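Local coordinates for capsid fiber protein (Bacillus phage phi29, PDB 6QYY), which forms the head fibers of the phi29 capsid, its N-terminal base assembling as a trimer that probably attaches the fiber to the head, at residues G83-T88 / T93-A98; T37-V42 / L77-D82. All blocks are in the same frame, centred on the assembly; numbering follows the deposited sequence.

Interaction 1: residues G83-T88 / T93-A98; sequences GTAVPT and TVFGYA
A sparse side-chain contact joins T88 to T93 and V94, and A85 to F95, linking strand 85-87 of the five-stranded antiparallel sheet to the residues running into strand 96-98. The two strands are not neighbours there: strand 76-79 runs between them, antiparallel to both, and A85 and G96 stand 9.4 Å apart CA to CA. What meets is therefore side chains reaching past the middle strand, and the segment ends T88 and T93-V94 beside the short connection. The gap is smaller there, 7.1 Å between the CA atoms of T88 and V94. T88 holds CG2 between its backbone N and carbonyl carbon, with OG1 anti to N (chi1 -171°). This turns the methyl to V94 CG2 and T93 OG1, each 3.7 Å from T88 CG2, and leaves T88 OG1 on the side of a water and D90 N. Farther along, the F95 ring takes A85 CB at its edge, near the ring plane and 4.5 Å from CZ; V65 and W63 of strand 62-66 pack against A85 and F95 respectively. Backbone bonds of A85 to I66 and G68 also bring strand 85-87 beside the end of that strand. T88 OG1 and T93 OG1 bond to D90 N and D90 O respectively. One water bridges the two hydroxyls, 3.1 Å from T88 OG1 and 3.0 Å from T93 OG1.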
# COMPACT_ATOMS: atom_id res chain seq x y z
N GLY A 83 19.26 7.18 -8.50
CA GLY A 83 18.22 6.26 -8.04
C GLY A 83 18.54 5.50 -6.77
O GLY A 83 17.88 4.50 -6.48
N THR A 84 19.53 5.95 -6.02
CA THR A 84 19.82 5.35 -4.74
C THR A 84 18.86 5.90 -3.69
O THR A 84 18.07 6.82 -3.95
CB THR A 84 21.27 5.61 -4.33
OG1 THR A 84 21.50 7.03 -4.18
CG2 THR A 84 22.22 5.07 -5.37
N ALA A 85 18.92 5.33 -2.49
CA ALA A 85 18.16 5.81 -1.35
C ALA A 85 19.10 6.49 -0.36
O ALA A 85 20.19 5.99 -0.09
CB ALA A 85 17.43 4.66 -0.66
N VAL A 86 18.68 7.64 0.17
CA VAL A 86 19.51 8.40 1.12
C VAL A 86 18.64 8.95 2.23
O VAL A 86 17.42 9.14 2.07
CB VAL A 86 20.27 9.56 0.43
CG1 VAL A 86 21.20 9.03 -0.67
CG2 VAL A 86 19.28 10.60 -0.10
N PRO A 87 19.24 9.22 3.39
CA PRO A 87 18.50 9.87 4.48
C PRO A 87 18.03 11.27 4.10
O PRO A 87 18.65 11.97 3.30
CB PRO A 87 19.53 9.94 5.62
CG PRO A 87 20.54 8.89 5.29
CD PRO A 87 20.62 8.87 3.80
N THR A 88 16.90 11.66 4.67
CA THR A 88 16.39 13.02 4.57
C THR A 88 15.56 13.30 5.81
O THR A 88 15.21 12.40 6.57
CB THR A 88 15.55 13.23 3.30
OG1 THR A 88 15.25 14.63 3.14
CG2 THR A 88 14.24 12.46 3.37
N THR A 93 9.30 14.51 0.98
CA THR A 93 10.04 13.67 0.06
C THR A 93 10.32 12.28 0.61
O THR A 93 10.94 11.46 -0.08
CB THR A 93 11.39 14.30 -0.32
OG1 THR A 93 12.24 14.31 0.83
CG2 THR A 93 11.19 15.72 -0.87
N VAL A 94 9.87 11.99 1.83
CA VAL A 94 10.09 10.67 2.41
C VAL A 94 9.18 9.65 1.73
O VAL A 94 7.98 9.90 1.53
CB VAL A 94 9.84 10.70 3.92
CG1 VAL A 94 9.86 9.29 4.48
CG2 VAL A 94 10.89 11.55 4.60
N PHE A 95 9.74 8.50 1.37
CA PHE A 95 8.94 7.40 0.87
C PHE A 95 9.10 6.13 1.69
O PHE A 95 8.43 5.14 1.40
CB PHE A 95 9.26 7.10 -0.62
CG PHE A 95 10.57 6.38 -0.84
CD1 PHE A 95 10.63 4.99 -0.90
CD2 PHE A 95 11.74 7.11 -1.05
CE1 PHE A 95 11.85 4.33 -1.12
CE2 PHE A 95 12.96 6.46 -1.26
CZ PHE A 95 13.01 5.06 -1.30
N GLY A 96 9.95 6.14 2.71
CA GLY A 96 10.13 4.93 3.50
C GLY A 96 11.11 5.18 4.61
O GLY A 96 11.65 6.29 4.76
N TYR A 97 11.34 4.14 5.41
CA TYR A 97 12.30 4.22 6.49
C TYR A 97 13.13 2.95 6.53
O TYR A 97 12.66 1.86 6.18
CB TYR A 97 11.61 4.46 7.86
CG TYR A 97 10.54 3.46 8.24
CD1 TYR A 97 10.88 2.28 8.89
CD2 TYR A 97 9.20 3.71 7.99
CE1 TYR A 97 9.91 1.36 9.26
CE2 TYR A 97 8.21 2.80 8.36
CZ TYR A 97 8.58 1.62 8.99
OH TYR A 97 7.62 0.72 9.34
N ALA A 98 14.38 3.10 6.95
CA ALA A 98 15.31 1.98 6.93
C ALA A 98 15.10 1.10 8.14
O ALA A 98 14.94 1.59 9.26
CB ALA A 98 16.75 2.50 6.90
O HOH W 1 14.85 15.69 0.25

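Interaction 2: residues T37-V42 / L77-D82; sequences TIPDYV and LTTGKD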
# COMPACT_ATOMS: atom_id res chain seq x y z
N THR A 37 12.72 13.02 -5.14
CA THR A 37 11.35 12.78 -5.56
C THR A 37 10.85 11.46 -5.00
O THR A 37 11.63 10.62 -4.54
CB THR A 37 11.22 12.78 -7.09
OG1 THR A 37 11.90 11.64 -7.63
CG2 THR A 37 11.82 14.04 -7.68
N ILE A 38 9.53 11.28 -5.03
CA ILE A 38 8.93 10.01 -4.64
C ILE A 38 9.03 9.05 -5.82
O ILE A 38 8.51 9.35 -6.91
CB ILE A 38 7.46 10.18 -4.21
CG1 ILE A 38 7.32 11.25 -3.12
CG2 ILE A 38 6.88 8.83 -3.79
CD1 ILE A 38 7.95 10.87 -1.79
N PRO A 39 9.67 7.90 -5.66
CA PRO A 39 9.78 6.96 -6.78
C PRO A 39 8.44 6.32 -7.10
O PRO A 39 7.52 6.27 -6.28
CB PRO A 39 10.77 5.91 -6.25
CG PRO A 39 10.56 5.92 -4.78
CD PRO A 39 10.30 7.38 -4.43
N ASP A 40 8.34 5.84 -8.34
CA ASP A 40 7.18 5.07 -8.76
C ASP A 40 7.33 3.58 -8.44
O ASP A 40 6.36 2.93 -8.03
CB ASP A 40 6.93 5.25 -10.26
CG ASP A 40 6.58 6.69 -10.61
OD1 ASP A 40 5.80 7.32 -9.85
OD2 ASP A 40 7.08 7.19 -11.65
N TYR A 41 8.53 3.04 -8.60
CA TYR A 41 8.79 1.64 -8.27
C TYR A 41 10.29 1.48 -8.08
O TYR A 41 11.01 2.46 -7.85
CB TYR A 41 8.18 0.70 -9.32
CG TYR A 41 7.92 -0.70 -8.74
CD1 TYR A 41 7.09 -0.86 -7.63
CD2 TYR A 41 8.55 -1.83 -9.25
CE1 TYR A 41 6.88 -2.12 -7.06
CE2 TYR A 41 8.35 -3.09 -8.69
CZ TYR A 41 7.51 -3.23 -7.59
OH TYR A 41 7.30 -4.48 -7.02
N VAL A 42 10.78 0.24 -8.16
CA VAL A 42 12.17 -0.10 -7.92
C VAL A 42 12.59 -1.18 -8.92
O VAL A 42 11.80 -2.05 -9.31
CB VAL A 42 12.40 -0.57 -6.46
CG1 VAL A 42 11.57 -1.82 -6.16
CG2 VAL A 42 13.88 -0.81 -6.18
N LEU A 77 13.92 8.03 4.48
CA LEU A 77 14.63 7.91 3.22
C LEU A 77 13.89 8.61 2.09
O LEU A 77 12.66 8.59 2.04
CB LEU A 77 14.82 6.44 2.84
CG LEU A 77 15.62 5.61 3.84
CD1 LEU A 77 15.74 4.17 3.36
CD2 LEU A 77 17.02 6.21 4.06
N THR A 78 14.67 9.19 1.17
CA THR A 78 14.21 9.73 -0.11
C THR A 78 15.17 9.29 -1.21
O THR A 78 16.17 8.62 -0.95
CB THR A 78 14.13 11.26 -0.07
OG1 THR A 78 13.42 11.74 -1.23
CG2 THR A 78 15.53 11.85 -0.07
N THR A 79 14.87 9.67 -2.44
CA THR A 79 15.74 9.35 -3.56
C THR A 79 16.99 10.23 -3.55
O THR A 79 16.89 11.45 -3.42
CB THR A 79 14.97 9.55 -4.87
OG1 THR A 79 13.76 8.80 -4.83
CG2 THR A 79 15.81 9.08 -6.06
N GLY A 80 18.15 9.60 -3.67
CA GLY A 80 19.42 10.30 -3.85
C GLY A 80 19.85 10.36 -5.30
O GLY A 80 19.03 10.36 -6.22
N LYS A 81 21.17 10.42 -5.51
CA LYS A 81 21.73 10.39 -6.86
C LYS A 81 21.60 8.99 -7.48
O LYS A 81 21.70 7.97 -6.79
CB LYS A 81 23.20 10.78 -6.84
CG LYS A 81 23.55 12.02 -6.04
CD LYS A 81 22.72 13.22 -6.44
CE LYS A 81 23.31 14.52 -5.86
NZ LYS A 81 24.72 14.75 -6.24
N ASP A 82 21.41 8.96 -8.81
CA ASP A 82 21.39 7.71 -9.58
C ASP A 82 20.38 6.70 -9.04
O ASP A 82 20.60 5.48 -9.11
CB ASP A 82 22.78 7.06 -9.63
CG ASP A 82 23.84 8.00 -10.18
OD1 ASP A 82 23.47 9.09 -10.66
OD2 ASP A 82 25.04 7.66 -10.12
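T79 turns its side chain toward the backbone of T37, and its hydroxyl donates a hydrogen bond to the carbonyl there, T79 OG1 to T37 O being 2.8 Å. The donor approaches with a C=O...OG1 angle of 151° and is tilted 25° from the carbonyl plane. Chi1 of -54° explains the reach: OG1 is set anti to the carbonyl carbon of T79, on the side of its backbone N, and CG2 takes the place anti to that N. T79 CB follows the hydroxyl in, 3.5 Å from T37 O. P39 meets the same hydroxyl with its ring carbon CD, 3.8 Å from T79 OG1, the proline ring and the threonine branch passing side by side and running opposite ways. L18 touches both P39 and T79, while F95 and W63 also pack on the proline ring.

The contact joins two beta sheets of the chain: 77-79 belongs to the antiparallel sheet, whereas 37-40 is the loop leading into strand 41-42 at the border of the mixed sheet. There D40 and Y41 both face L19 in a classic beta bulge.

The CB of T37 points away from 77-82, and its OG1 bonds to A34 O, so the main chain rather than the hydroxyl of T37 serves this contact. T78 has OG1 anti to its backbone N (chi1 -168°), and this T78 OG1 comes within 3.9 Å of T37 O, but the hydrogen bond of that hydroxyl is with T93 O.

How the interactions relate
The two interactions lie about 7 Å apart, centre to centre, and strand 76-79 is their common element: it supplies the T78 and T79 side of interaction 2 and runs between the strands of interaction 1. Probable hydrogen bonds connect them directly, T78 OG1 to T93 O at 2.7 Å and L77 N to G96 O at 2.9 Å; V86 pairs with T78 through the backbone on the strand's other flank. I38 adds packing, its CD1 lying 3.5 Å from both T93 O and V94 O. Interaction 1 thus links parts of one sheet and the connection between them, whereas interaction 2 brings the loop before strand 41-42 against that sheet.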